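Local coordinates for titin heart isoform N2-B (Homo sapiens, PDB 2BK8), which forms giant filaments of the muscle sarcomere, to which this M-band immunoglobulin-like domain probably contributes as a structural module, at residues Gly6-Ala11 / Tyr21-Glu26; Gly13-His18 / Ile65-Asp70; Asp29-Val34 / Val78-Glu83; Glu47-Thr52 / Leu60-Ile65; Thr72-Val77 / Ser85-Leu90. All coordinates share one frame; numbering follows the deposited sequence. Where two conformers were deposited one is given.

Contact 1: residues Gly6-Ala11 / Tyr21-Glu26; sequences GQIMHA and YVCKIE
Ile8 packs on Tyr21 and Cys23 beside strand B of this I-set immunoglobulin sandwich. Residues 6-11 form the A-A' switch, where the chain leaves one sheet for the other. They run roughly antiparallel to strand 19-26. One direct backbone hydrogen bond joins the segments: Gly6 N gives to Lys24 O at 2.9 Å. Beyond it, water replaces direct bonding. Water 1 links Gln7 O to Lys24 N, water 2 links Gln7 O to Val22 O, and water 3 links Met9 N to Val22 O. The apolar packing comes from the two branches of Ile8. CG2 lies anti to the backbone N and touches Tyr21 CD1 at 3.5 Å. CG1 lies anti to the carbonyl carbon (chi1 -59°) and reaches Cys23 CB at 3.6 Å. The side chains of Ile8 and Tyr21 cross at about a right angle. Tyr21 OH bonds to Glu89 O in strand G, which anchors the far end of the ring. At the ring edge, near its plane, Met9 O comes to 3.3 Å from Tyr21 CE1.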
# COMPACT_ATOMS: atom_id res chain seq x y z
N GLY A 6 1.99 -8.55 -6.74
CA GLY A 6 3.32 -8.98 -6.23
C GLY A 6 3.57 -8.76 -4.73
O GLY A 6 2.77 -8.12 -4.05
N GLN A 7 4.68 -9.31 -4.21
CA GLN A 7 5.01 -9.13 -2.78
C GLN A 7 5.42 -7.69 -2.50
O GLN A 7 6.08 -7.05 -3.31
CB GLN A 7 6.16 -10.06 -2.34
CG GLN A 7 5.96 -11.53 -2.65
CD GLN A 7 7.27 -12.29 -2.61
OE1 GLN A 7 8.16 -12.06 -3.44
NE2 GLN A 7 7.40 -13.20 -1.67
N ILE A 8 5.04 -7.21 -1.31
CA ILE A 8 5.37 -5.89 -0.80
C ILE A 8 6.25 -6.11 0.46
O ILE A 8 5.94 -6.98 1.29
CB ILE A 8 4.11 -5.10 -0.43
CG1 ILE A 8 3.16 -4.92 -1.62
CG2 ILE A 8 4.45 -3.72 0.18
CD1 ILE A 8 1.76 -4.37 -1.20
N MET A 9 7.34 -5.35 0.57
CA MET A 9 8.26 -5.47 1.74
C MET A 9 7.84 -4.63 2.97
O MET A 9 7.22 -3.55 2.83
CB MET A 9 9.68 -5.06 1.35
CG MET A 9 10.22 -5.69 0.09
SD MET A 9 10.18 -7.51 0.13
CE MET A 9 11.46 -7.93 1.31
N HIS A 10 8.17 -5.12 4.16
CA HIS A 10 7.88 -4.39 5.41
C HIS A 10 8.77 -3.14 5.45
O HIS A 10 9.78 -3.10 4.71
CB HIS A 10 8.15 -5.26 6.66
CG HIS A 10 7.40 -6.57 6.68
ND1 HIS A 10 6.04 -6.65 6.47
CD2 HIS A 10 7.82 -7.83 6.93
CE1 HIS A 10 5.66 -7.91 6.55
NE2 HIS A 10 6.72 -8.65 6.83
N ALA A 11 8.44 -2.19 6.34
CA ALA A 11 9.24 -0.98 6.60
C ALA A 11 9.20 -0.53 8.08
O ALA A 11 8.20 -0.74 8.77
CB ALA A 11 8.75 0.17 5.70
N TYR A 21 5.69 1.93 0.06
CA TYR A 21 5.35 0.56 -0.30
C TYR A 21 5.18 0.46 -1.84
O TYR A 21 4.50 1.27 -2.45
CB TYR A 21 4.08 0.07 0.41
CG TYR A 21 4.28 -0.01 1.90
CD1 TYR A 21 4.98 -1.08 2.49
CD2 TYR A 21 3.85 1.04 2.74
CE1 TYR A 21 5.20 -1.12 3.88
CE2 TYR A 21 4.06 0.98 4.09
CZ TYR A 21 4.75 -0.09 4.65
OH TYR A 21 4.97 -0.08 6.02
N VAL A 22 5.78 -0.56 -2.42
CA VAL A 22 5.75 -0.74 -3.87
C VAL A 22 5.18 -2.12 -4.19
O VAL A 22 5.72 -3.17 -3.73
CB VAL A 22 7.17 -0.61 -4.51
CG1 VAL A 22 7.12 -0.99 -6.02
CG2 VAL A 22 7.75 0.77 -4.29
N CYS A 23 4.13 -2.14 -5.00
CA CYS A 23 3.50 -3.39 -5.39
C CYS A 23 3.46 -3.49 -6.92
O CYS A 23 2.81 -2.68 -7.59
CB CYS A 23 2.08 -3.52 -4.79
SG CYS A 23 1.21 -5.11 -5.26
N LYS A 24 4.14 -4.50 -7.45
CA LYS A 24 4.16 -4.73 -8.90
C LYS A 24 3.09 -5.76 -9.36
O LYS A 24 3.01 -6.86 -8.81
CB LYS A 24 5.59 -5.15 -9.32
CG LYS A 24 5.93 -4.99 -10.77
CD LYS A 24 7.40 -5.37 -11.01
CE LYS A 24 7.65 -5.64 -12.48
NZ LYS A 24 8.93 -6.36 -12.75
N ILE A 25 2.24 -5.36 -10.31
CA ILE A 25 1.13 -6.21 -10.79
C ILE A 25 1.43 -6.94 -12.10
O ILE A 25 1.92 -6.34 -13.06
CB ILE A 25 -0.20 -5.37 -10.85
CG1 ILE A 25 -0.58 -4.93 -9.43
CG2 ILE A 25 -1.35 -6.20 -11.37
CD1 ILE A 25 -0.88 -3.42 -9.24
N GLU A 26 1.14 -8.25 -12.11
CA GLU A 26 1.24 -9.06 -13.33
C GLU A 26 -0.12 -9.09 -14.01
O GLU A 26 -1.16 -9.21 -13.35
CB GLU A 26 1.72 -10.47 -12.98
CG GLU A 26 3.09 -10.61 -12.30
CD GLU A 26 4.26 -9.91 -13.01
OE1 GLU A 26 4.46 -10.11 -14.23
OE2 GLU A 26 5.03 -9.19 -12.33
O HOH W 1 5.86 -6.37 -6.01
O HOH W 2 7.76 -4.43 -3.06
O HOH W 3 7.54 -3.10 -1.12

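Contact 2: residues Gly13-His18 / Ile65-Asp70; sequences GEEGGH and ITKLDD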
# COMPACT_ATOMS: atom_id res chain seq x y z
N GLY A 13 9.27 2.95 10.23
CA GLY A 13 9.04 4.39 10.07
C GLY A 13 9.54 5.08 11.33
O GLY A 13 9.29 4.60 12.44
N GLU A 14 10.27 6.17 11.14
CA GLU A 14 10.67 7.00 12.27
C GLU A 14 9.72 8.19 12.40
O GLU A 14 9.29 8.75 11.39
CB GLU A 14 12.10 7.53 12.09
CG GLU A 14 13.17 6.47 12.11
CD GLU A 14 14.56 7.05 12.07
OE1 GLU A 14 14.76 8.18 12.58
OE2 GLU A 14 15.47 6.37 11.54
N GLU A 15 9.42 8.59 13.64
CA GLU A 15 8.47 9.68 13.88
C GLU A 15 8.86 10.93 13.08
O GLU A 15 10.02 11.33 13.10
CB GLU A 15 8.36 10.01 15.37
CG GLU A 15 7.37 9.10 16.12
CD GLU A 15 7.45 9.25 17.62
OE1 GLU A 15 7.87 10.34 18.11
OE2 GLU A 15 7.09 8.28 18.34
N GLY A 16 7.90 11.50 12.35
CA GLY A 16 8.18 12.68 11.51
C GLY A 16 8.79 12.41 10.15
O GLY A 16 8.91 13.32 9.32
N GLY A 17 9.17 11.16 9.90
CA GLY A 17 9.70 10.78 8.59
C GLY A 17 8.63 10.22 7.65
O GLY A 17 7.42 10.47 7.85
N HIS A 18 9.07 9.46 6.64
CA HIS A 18 8.18 8.78 5.71
C HIS A 18 8.61 7.32 5.43
O HIS A 18 9.74 6.93 5.75
CB HIS A 18 8.06 9.60 4.40
CG HIS A 18 9.29 9.55 3.52
ND1 HIS A 18 10.30 10.47 3.60
CD2 HIS A 18 9.64 8.70 2.53
CE1 HIS A 18 11.24 10.20 2.72
NE2 HIS A 18 10.86 9.13 2.04
N ILE A 65 5.21 10.55 9.86
CA ILE A 65 4.91 9.32 10.62
C ILE A 65 4.65 9.59 12.11
O ILE A 65 5.30 10.48 12.75
CB ILE A 65 6.03 8.22 10.39
CG1 ILE A 65 5.93 7.65 8.96
CG2 ILE A 65 6.04 7.17 11.55
CD1 ILE A 65 4.78 6.72 8.72
N THR A 66 3.64 8.91 12.68
CA THR A 66 3.41 8.92 14.15
C THR A 66 3.26 7.47 14.63
O THR A 66 3.15 6.54 13.82
CB THR A 66 2.12 9.71 14.61
OG1 THR A 66 0.93 8.97 14.23
CG2 THR A 66 2.08 11.13 14.03
N LYS A 67 3.22 7.27 15.95
CA LYS A 67 2.92 5.94 16.51
C LYS A 67 1.60 5.33 15.98
O LYS A 67 1.48 4.11 15.87
CB LYS A 67 2.93 5.98 18.05
CG LYS A 67 4.35 6.08 18.64
CD LYS A 67 4.33 5.93 20.15
CE LYS A 67 5.70 6.04 20.75
NZ LYS A 67 6.09 7.47 20.87
N LEU A 68 0.61 6.18 15.65
CA LEU A 68 -0.68 5.71 15.09
C LEU A 68 -0.54 4.89 13.81
O LEU A 68 -1.42 4.09 13.50
CB LEU A 68 -1.64 6.85 14.79
CG LEU A 68 -2.20 7.63 15.99
CD1 LEU A 68 -3.02 8.79 15.46
CD2 LEU A 68 -3.06 6.76 16.92
N ASP A 69 0.55 5.12 13.08
CA ASP A 69 0.75 4.54 11.76
C ASP A 69 1.25 3.09 11.76
O ASP A 69 1.29 2.46 10.71
CB ASP A 69 1.67 5.46 10.88
CG ASP A 69 1.05 6.84 10.66
OD1 ASP A 69 -0.18 6.93 10.37
OD2 ASP A 69 1.78 7.86 10.82
N ASP A 70 1.62 2.57 12.94
CA ASP A 70 2.08 1.18 13.11
C ASP A 70 0.90 0.22 12.86
O ASP A 70 -0.14 0.31 13.53
CB ASP A 70 2.75 1.01 14.49
CG ASP A 70 3.40 -0.37 14.69
OD1 ASP A 70 2.69 -1.39 14.51
OD2 ASP A 70 4.61 -0.43 15.05
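Ile65 bonds through its backbone to both Gly16 and Gly17, joining the A'-B turn to the E-F loop at one end of the immunoglobulin sandwich. Ile65 N gives to Gly17 O at 3.0 Å, and Ile65 O takes a nearly straight bond from Gly16 N (2.8 Å, 170°). The turn itself is type II, from Glu14 to Gly17. The side chain of Ile65 lies against the backbone of the turn: CG1 is 3.4 Å from Gly17 O, and CG2 is 3.6 Å from Glu14 O. Thr66 follows, and its N is held by Asp69 OD2 at 2.8 Å, within the loop. Lys67 then starts the short 3-10 segment 67-69 and reaches back across. Its chain stays extended until a bend at chi4 (80°) turns NZ toward Glu15. There Lys67 NZ meets the syn lone pair of Glu15 OE2, in a salt bridge of 2.8 Å.

Contact 3: residues Asp29-Val34 / Val78-Glu83; sequences DQSTQV and VNDYGE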
# COMPACT_ATOMS: atom_id res chain seq x y z
N ASP A 29 -4.41 -4.60 -17.00
CA ASP A 29 -4.96 -4.09 -18.26
C ASP A 29 -5.73 -2.77 -18.06
O ASP A 29 -5.62 -2.13 -17.00
CB ASP A 29 -5.80 -5.16 -18.98
CG ASP A 29 -7.09 -5.53 -18.23
OD1 ASP A 29 -7.52 -4.81 -17.31
OD2 ASP A 29 -7.70 -6.55 -18.61
N GLN A 30 -6.49 -2.37 -19.08
CA GLN A 30 -7.22 -1.09 -19.06
C GLN A 30 -8.31 -1.01 -18.00
O GLN A 30 -8.77 0.09 -17.69
CB GLN A 30 -7.78 -0.71 -20.45
CG GLN A 30 -8.92 -1.59 -21.00
CD GLN A 30 -10.32 -1.16 -20.55
OE1 GLN A 30 -10.66 0.03 -20.54
NE2 GLN A 30 -11.15 -2.13 -20.19
N SER A 31 -8.74 -2.15 -17.46
CA SER A 31 -9.77 -2.14 -16.41
C SER A 31 -9.22 -2.19 -14.96
O SER A 31 -9.98 -2.06 -13.99
CB SER A 31 -10.82 -3.24 -16.66
OG SER A 31 -10.36 -4.50 -16.21
N THR A 32 -7.90 -2.35 -14.82
CA THR A 32 -7.27 -2.47 -13.50
C THR A 32 -7.44 -1.19 -12.66
O THR A 32 -7.10 -0.11 -13.13
CB THR A 32 -5.78 -2.82 -13.64
OG1 THR A 32 -5.64 -4.01 -14.44
CG2 THR A 32 -5.14 -3.05 -12.28
N GLN A 33 -7.97 -1.33 -11.43
CA GLN A 33 -8.10 -0.23 -10.43
C GLN A 33 -7.44 -0.66 -9.11
O GLN A 33 -7.65 -1.78 -8.64
CB GLN A 33 -9.58 0.15 -10.18
CG GLN A 33 -9.78 1.19 -9.04
CD GLN A 33 -11.24 1.45 -8.67
OE1 GLN A 33 -11.90 0.61 -8.04
NE2 GLN A 33 -11.75 2.63 -9.05
N VAL A 34 -6.69 0.24 -8.47
CA VAL A 34 -5.95 -0.09 -7.24
C VAL A 34 -6.44 0.76 -6.09
O VAL A 34 -6.66 1.96 -6.27
CB VAL A 34 -4.43 0.20 -7.41
CG1 VAL A 34 -3.66 -0.02 -6.07
CG2 VAL A 34 -3.86 -0.63 -8.53
N VAL A 78 -8.23 -4.76 -8.53
CA VAL A 78 -9.48 -5.26 -9.10
C VAL A 78 -9.54 -4.94 -10.58
O VAL A 78 -9.25 -3.80 -10.98
CB VAL A 78 -10.74 -4.63 -8.40
CG1 VAL A 78 -12.03 -5.13 -9.01
CG2 VAL A 78 -10.72 -4.92 -6.92
N ASN A 79 -9.89 -5.94 -11.38
CA ASN A 79 -10.32 -5.73 -12.77
C ASN A 79 -11.58 -6.47 -13.17
O ASN A 79 -12.32 -6.95 -12.31
CB ASN A 79 -9.19 -5.94 -13.79
CG ASN A 79 -8.75 -7.38 -13.94
OD1 ASN A 79 -9.19 -8.28 -13.21
ND2 ASN A 79 -7.86 -7.61 -14.90
N ASP A 80 -11.80 -6.56 -14.48
CA ASP A 80 -13.00 -7.16 -15.09
C ASP A 80 -13.06 -8.67 -14.97
O ASP A 80 -14.06 -9.30 -15.37
CB ASP A 80 -13.05 -6.77 -16.57
CG ASP A 80 -13.59 -5.36 -16.80
OD1 ASP A 80 -14.04 -4.69 -15.85
OD2 ASP A 80 -13.59 -4.93 -17.97
N TYR A 81 -11.99 -9.27 -14.45
CA TYR A 81 -11.86 -10.72 -14.37
C TYR A 81 -11.82 -11.25 -12.94
O TYR A 81 -12.26 -12.38 -12.69
CB TYR A 81 -10.64 -11.20 -15.16
CG TYR A 81 -10.75 -10.94 -16.65
CD1 TYR A 81 -11.71 -11.60 -17.42
CD2 TYR A 81 -9.90 -10.03 -17.28
CE1 TYR A 81 -11.82 -11.37 -18.79
CE2 TYR A 81 -10.00 -9.79 -18.65
CZ TYR A 81 -10.96 -10.46 -19.40
OH TYR A 81 -11.07 -10.23 -20.75
N GLY A 82 -11.31 -10.44 -12.03
CA GLY A 82 -11.27 -10.81 -10.62
C GLY A 82 -10.51 -9.80 -9.79
O GLY A 82 -10.48 -8.61 -10.10
N GLU A 83 -9.90 -10.28 -8.71
CA GLU A 83 -9.14 -9.43 -7.79
C GLU A 83 -8.02 -10.20 -7.09
O GLU A 83 -8.00 -11.45 -7.16
CB GLU A 83 -10.10 -8.77 -6.79
CG GLU A 83 -10.62 -9.65 -5.66
CD GLU A 83 -11.43 -8.84 -4.64
OE1 GLU A 83 -12.52 -8.34 -4.99
OE2 GLU A 83 -10.96 -8.71 -3.49
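The B-C turn of the immunoglobulin sandwich meets the F-G turn here, with Ser31 leaning on Asn79 and Asp80. Strands C and F start the contact. Gln33 and Val78 form an antiparallel hydrogen-bonded pair, with Gln33 N to Val78 O at 2.8 Å and Val78 N to Gln33 O at 3.0 Å. Further out, the hydroxyl of Ser31 links the two turns. Its OG sits between the backbone N and the carbonyl carbon (chi1 81°). There it accepts from Asp80 N at 3.1 Å and donates to Asp29 OD1, also at 3.1 Å. Asp29 OD1 takes a second bond from Ser31 N, from above the carboxylate plane, which makes an Asx turn. With an alanine at Asp29 the Ser31 hydroxyl would probably be free to turn, weakening its hold on Asp80 N. Asn79 makes an Asx turn of its own: OD1 accepts from Tyr81 N, and also from Gly82 N, both from one face of the amide. Asn79 ND2 has no partner in the model; Asp29 OD1 is 3.7 Å from it. Two Asx turns thus brace neighbouring loops, at the positions that correspond to CDR1 and CDR3 in antibody variable domains.

Contact 4: residues Glu47-Thr52 / Leu60-Ile65; sequences EKYEIT and LYVKDI
Lys48 reaches across to the backbone of Lys63 and Asp64 at one end of the D-E hairpin. Its CG stands anti to the backbone N (chi1 179°), and a bend at chi2 (75°) turns the rest of the chain toward the neighbouring segment. NZ gives to Lys63 O at 2.9 Å, nearly along the C=O axis, and weakly to Asp64 O at 3.0 Å. Asp69 OD2 supplies its charged partner. On the way, Lys48 CG lies over the centre of the Tyr49 ring, 3.6 Å above its plane. The hairpin ladder is regular. Glu50 and Tyr61 form a hydrogen-bonded pair, flanked by the non-hydrogen-bonded pairs Tyr49-Val62 and Ile51-Leu60. Those flanking side chains share the inner face. Leu60 CD1 touches both Ile51 CG1, at 3.5 Å, and Tyr49 CD1, at 4.0 Å. Tyr49 CE1 meets Val62 CG1 at 4.0 Å, the two side chains lying side by side and pointing the same way. Glu50 and Tyr61 point to the other face and touch CB to CB at 3.9 Å. A methionine in place of Lys48 would be likely to leave Asp69 without its charged mate and Lys63 O without this donor. One ammonium group thus ties the end of the hairpin to the E-F loop, while the Tyr49, Ile51, Leu60 and Val62 side chains pack together on the other side of the ladder from Glu50 and Tyr61.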
# COMPACT_ATOMS: atom_id res chain seq x y z
N GLU A 47 -2.97 15.31 2.48
CA GLU A 47 -1.75 15.80 3.11
C GLU A 47 -0.93 14.63 3.69
O GLU A 47 0.29 14.73 3.84
CB GLU A 47 -2.08 16.82 4.20
CG GLU A 47 -2.60 18.16 3.66
CD GLU A 47 -2.96 19.16 4.75
OE1 GLU A 47 -2.55 18.97 5.92
OE2 GLU A 47 -3.66 20.15 4.43
N LYS A 48 -1.59 13.51 3.97
CA LYS A 48 -0.95 12.37 4.63
C LYS A 48 -0.38 11.28 3.69
O LYS A 48 0.67 10.70 4.01
CB LYS A 48 -1.93 11.74 5.62
CG LYS A 48 -1.44 10.52 6.39
CD LYS A 48 -0.45 10.89 7.49
CE LYS A 48 0.02 9.67 8.29
NZ LYS A 48 0.91 10.11 9.43
N TYR A 49 -1.09 10.95 2.59
CA TYR A 49 -0.72 9.84 1.67
C TYR A 49 -0.50 10.29 0.22
O TYR A 49 -1.31 11.06 -0.32
CB TYR A 49 -1.79 8.71 1.67
CG TYR A 49 -2.14 8.19 3.03
CD1 TYR A 49 -1.23 7.41 3.75
CD2 TYR A 49 -3.38 8.46 3.61
CE1 TYR A 49 -1.55 6.92 5.03
CE2 TYR A 49 -3.71 7.97 4.89
CZ TYR A 49 -2.79 7.23 5.59
OH TYR A 49 -3.10 6.72 6.83
N GLU A 50 0.58 9.80 -0.41
CA GLU A 50 0.88 10.12 -1.81
C GLU A 50 0.76 8.78 -2.55
O GLU A 50 1.58 7.88 -2.32
CB GLU A 50 2.28 10.75 -1.99
CG GLU A 50 2.58 11.30 -3.37
CD GLU A 50 4.08 11.62 -3.63
OE1 GLU A 50 4.84 11.89 -2.68
OE2 GLU A 50 4.50 11.60 -4.81
N ILE A 51 -0.28 8.65 -3.38
CA ILE A 51 -0.64 7.36 -3.99
C ILE A 51 -0.66 7.53 -5.49
O ILE A 51 -1.30 8.45 -6.03
CB ILE A 51 -2.04 6.87 -3.52
CG1 ILE A 51 -2.07 6.70 -1.99
CG2 ILE A 51 -2.41 5.53 -4.19
CD1 ILE A 51 -3.50 6.47 -1.42
N THR A 52 0.04 6.62 -6.17
CA THR A 52 0.06 6.61 -7.63
C THR A 52 -0.10 5.18 -8.18
O THR A 52 0.29 4.20 -7.53
CB THR A 52 1.35 7.25 -8.21
OG1 THR A 52 2.49 6.59 -7.65
CG2 THR A 52 1.44 8.77 -7.85
N LEU A 60 2.54 3.52 -2.68
CA LEU A 60 2.01 4.27 -1.54
C LEU A 60 3.14 4.89 -0.73
O LEU A 60 4.02 4.21 -0.22
CB LEU A 60 1.14 3.37 -0.61
CG LEU A 60 0.79 4.01 0.75
CD1 LEU A 60 -0.22 5.17 0.61
CD2 LEU A 60 0.23 2.93 1.71
N TYR A 61 3.11 6.21 -0.59
CA TYR A 61 4.03 6.92 0.29
C TYR A 61 3.28 7.47 1.50
O TYR A 61 2.33 8.23 1.35
CB TYR A 61 4.72 8.06 -0.45
CG TYR A 61 6.04 7.69 -1.06
CD1 TYR A 61 6.09 6.93 -2.22
CD2 TYR A 61 7.24 8.09 -0.49
CE1 TYR A 61 7.29 6.58 -2.80
CE2 TYR A 61 8.47 7.74 -1.06
CZ TYR A 61 8.48 6.97 -2.22
OH TYR A 61 9.66 6.63 -2.85
N VAL A 62 3.74 7.08 2.69
CA VAL A 62 3.15 7.58 3.97
C VAL A 62 4.02 8.65 4.62
O VAL A 62 5.18 8.38 4.90
CB VAL A 62 2.99 6.44 5.01
CG1 VAL A 62 2.28 6.99 6.28
CG2 VAL A 62 2.22 5.23 4.42
N LYS A 63 3.45 9.85 4.86
CA LYS A 63 4.14 11.05 5.37
C LYS A 63 3.92 11.34 6.86
O LYS A 63 2.97 10.84 7.45
CB LYS A 63 3.70 12.29 4.58
CG LYS A 63 4.27 12.39 3.17
CD LYS A 63 4.12 11.08 2.40
CE LYS A 63 5.42 10.77 1.71
NZ LYS A 63 5.20 9.81 0.61
N ASP A 64 4.77 12.21 7.43
CA ASP A 64 4.65 12.68 8.82
C ASP A 64 4.34 11.55 9.79
O ASP A 64 3.31 11.54 10.45
CB ASP A 64 3.57 13.78 8.94
CG ASP A 64 3.91 15.02 8.15
OD1 ASP A 64 4.87 15.72 8.53
OD2 ASP A 64 3.17 15.32 7.18
N ILE A 65 5.21 10.55 9.86
CA ILE A 65 4.91 9.32 10.62
C ILE A 65 4.65 9.59 12.11
O ILE A 65 5.30 10.48 12.75
CB ILE A 65 6.03 8.22 10.39
CG1 ILE A 65 5.93 7.65 8.96
CG2 ILE A 65 6.04 7.17 11.55
CD1 ILE A 65 4.78 6.72 8.72
O HOH W 4 0.71 14.71 6.94

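Contact 5: residues Thr72-Val77 / Ser85-Leu90; sequences TYRCKV and SSYAEL
Arg74 and Tyr87 are a non-hydrogen-bonded pair on one face of the F-G hairpin, and their torsions lay the two chains side by side. Arg74 has CG anti to the backbone N (chi1 172°) and stays extended to NE. Tyr87 has CG anti to its carbonyl carbon (chi1 -63°). Arg74 CG rests 3.5 Å from Tyr87 CE1. Tyr87 OH lies over the guanidinium centre, 3.1 Å above its plane, at an angle too poor for a hydrogen bond. At the guanidinium edge, Arg74 NE gives to Ser85 OG in plane at 2.9 Å. Water 5 joins Arg74 NH2 to the same hydroxyl. Farther along this face, Thr72 OG1 gives to the syn lone pair of Glu89 OE2 at 2.7 Å; Glu89 OE1 pairs with Arg96. The backbones bond at Tyr73-Ala88 and Cys75-Ser86, with Tyr73 N to Ala88 O at 2.8 Å. Facing inward, Tyr73 CE2 packs on Leu90 CB at 3.6 Å. Tyr73 OH bonds to Asp69 O, the tyrosine corner of immunoglobulin domains. Strand F (71-78) lies between strand C (33-38) and strand G (83-92). Its inner residues Tyr73 and Cys75 pack on strand E (57-62), and Cys75 also meets Cys23 of strand B.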
# COMPACT_ATOMS: atom_id res chain seq x y z
N THR A 72 -0.89 -2.84 9.66
CA THR A 72 -0.92 -3.59 8.41
C THR A 72 -1.48 -2.77 7.25
O THR A 72 -2.56 -2.16 7.40
CB THR A 72 -1.74 -4.88 8.58
OG1 THR A 72 -1.22 -5.66 9.66
CG2 THR A 72 -1.69 -5.69 7.30
N TYR A 73 -0.77 -2.77 6.11
CA TYR A 73 -1.18 -2.02 4.90
C TYR A 73 -1.52 -3.04 3.80
O TYR A 73 -0.81 -4.04 3.65
CB TYR A 73 -0.07 -1.05 4.45
CG TYR A 73 0.08 0.12 5.41
CD1 TYR A 73 -0.44 1.37 5.10
CD2 TYR A 73 0.68 -0.06 6.67
CE1 TYR A 73 -0.37 2.44 6.03
CE2 TYR A 73 0.77 1.00 7.59
CZ TYR A 73 0.25 2.23 7.26
OH TYR A 73 0.36 3.26 8.20
N ARG A 74 -2.63 -2.83 3.08
CA ARG A 74 -3.11 -3.74 2.01
C ARG A 74 -3.17 -2.98 0.69
O ARG A 74 -3.66 -1.86 0.64
CB ARG A 74 -4.50 -4.29 2.33
CG ARG A 74 -5.23 -5.12 1.23
CD ARG A 74 -6.64 -5.50 1.72
NE ARG A 74 -7.38 -6.39 0.82
CZ ARG A 74 -8.51 -7.01 1.15
NH1 ARG A 74 -9.04 -6.87 2.36
NH2 ARG A 74 -9.11 -7.82 0.29
N CYS A 75 -2.66 -3.60 -0.38
CA CYS A 75 -2.87 -3.10 -1.75
C CYS A 75 -3.89 -4.03 -2.40
O CYS A 75 -3.61 -5.23 -2.60
CB CYS A 75 -1.57 -3.13 -2.56
SG CYS A 75 -1.72 -2.55 -4.28
N LYS A 76 -5.08 -3.49 -2.68
CA LYS A 76 -6.15 -4.26 -3.34
C LYS A 76 -6.29 -3.94 -4.84
O LYS A 76 -6.51 -2.79 -5.24
CB LYS A 76 -7.52 -4.10 -2.61
CG LYS A 76 -8.65 -4.94 -3.22
CD LYS A 76 -9.96 -4.71 -2.45
CE LYS A 76 -11.12 -5.41 -3.13
NZ LYS A 76 -12.18 -5.85 -2.16
N VAL A 77 -6.21 -4.98 -5.67
CA VAL A 77 -6.24 -4.82 -7.12
C VAL A 77 -7.46 -5.50 -7.73
O VAL A 77 -7.73 -6.66 -7.43
CB VAL A 77 -4.92 -5.30 -7.78
CG1 VAL A 77 -4.78 -4.65 -9.08
CG2 VAL A 77 -3.71 -4.82 -6.91
N SER A 85 -4.93 -9.28 -3.58
CA SER A 85 -4.38 -8.29 -2.61
C SER A 85 -3.02 -8.77 -2.09
O SER A 85 -2.76 -9.99 -2.02
CB SER A 85 -5.33 -8.16 -1.40
OG SER A 85 -6.60 -7.63 -1.74
N SER A 86 -2.21 -7.80 -1.64
CA SER A 86 -0.89 -8.05 -1.06
C SER A 86 -0.78 -7.17 0.19
O SER A 86 -1.45 -6.14 0.25
CB SER A 86 0.21 -7.78 -2.11
OG SER A 86 0.19 -8.80 -3.13
N TYR A 87 -0.01 -7.63 1.19
CA TYR A 87 0.01 -7.02 2.54
C TYR A 87 1.45 -6.76 3.02
O TYR A 87 2.36 -7.48 2.63
CB TYR A 87 -0.71 -7.96 3.52
CG TYR A 87 -2.17 -8.20 3.22
CD1 TYR A 87 -3.16 -7.43 3.81
CD2 TYR A 87 -2.57 -9.23 2.37
CE1 TYR A 87 -4.52 -7.65 3.54
CE2 TYR A 87 -3.94 -9.47 2.10
CZ TYR A 87 -4.90 -8.67 2.69
OH TYR A 87 -6.25 -8.85 2.47
N ALA A 88 1.65 -5.72 3.86
CA ALA A 88 2.94 -5.54 4.54
C ALA A 88 2.76 -4.70 5.81
O ALA A 88 1.73 -4.05 5.98
CB ALA A 88 3.95 -4.89 3.58
N GLU A 89 3.76 -4.73 6.70
CA GLU A 89 3.69 -4.07 8.00
C GLU A 89 4.48 -2.77 7.99
O GLU A 89 5.46 -2.62 7.22
CB GLU A 89 4.28 -5.00 9.07
CG GLU A 89 3.57 -6.36 9.13
CD GLU A 89 2.16 -6.20 9.66
OE1 GLU A 89 1.99 -5.78 10.82
OE2 GLU A 89 1.21 -6.46 8.90
N LEU A 90 4.09 -1.85 8.88
CA LEU A 90 4.86 -0.65 9.21
C LEU A 90 5.13 -0.76 10.72
O LEU A 90 4.18 -0.91 11.51
CB LEU A 90 4.07 0.64 8.91
CG LEU A 90 4.81 1.98 8.89
CD1 LEU A 90 3.96 3.07 8.18
CD2 LEU A 90 5.20 2.42 10.28
O HOH W 5 -8.42 -9.13 -2.59

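How the contacts relate
From the N terminus, contact 1 closes the first loop, laying the A-A' switch along strand B. Contact 2 begins inside that loop with 13-18 and ends at 65-70, so the two cross. Contact 3 opens after contact 1 has closed and crosses contact 2; its segments lie at the other end of the sandwich, with centres about 31 Å apart. Contact 4, the D-E hairpin, falls within the spans of both and shares Ile65 with contact 2. Contact 5, the F-G hairpin, crosses contact 3 and comes last. Contacts 1 and 4 meet in one sheet through strands B and E, and contacts 3 and 5 in the other. Contact 5 touches all others, contact 2's end loops through Leu90.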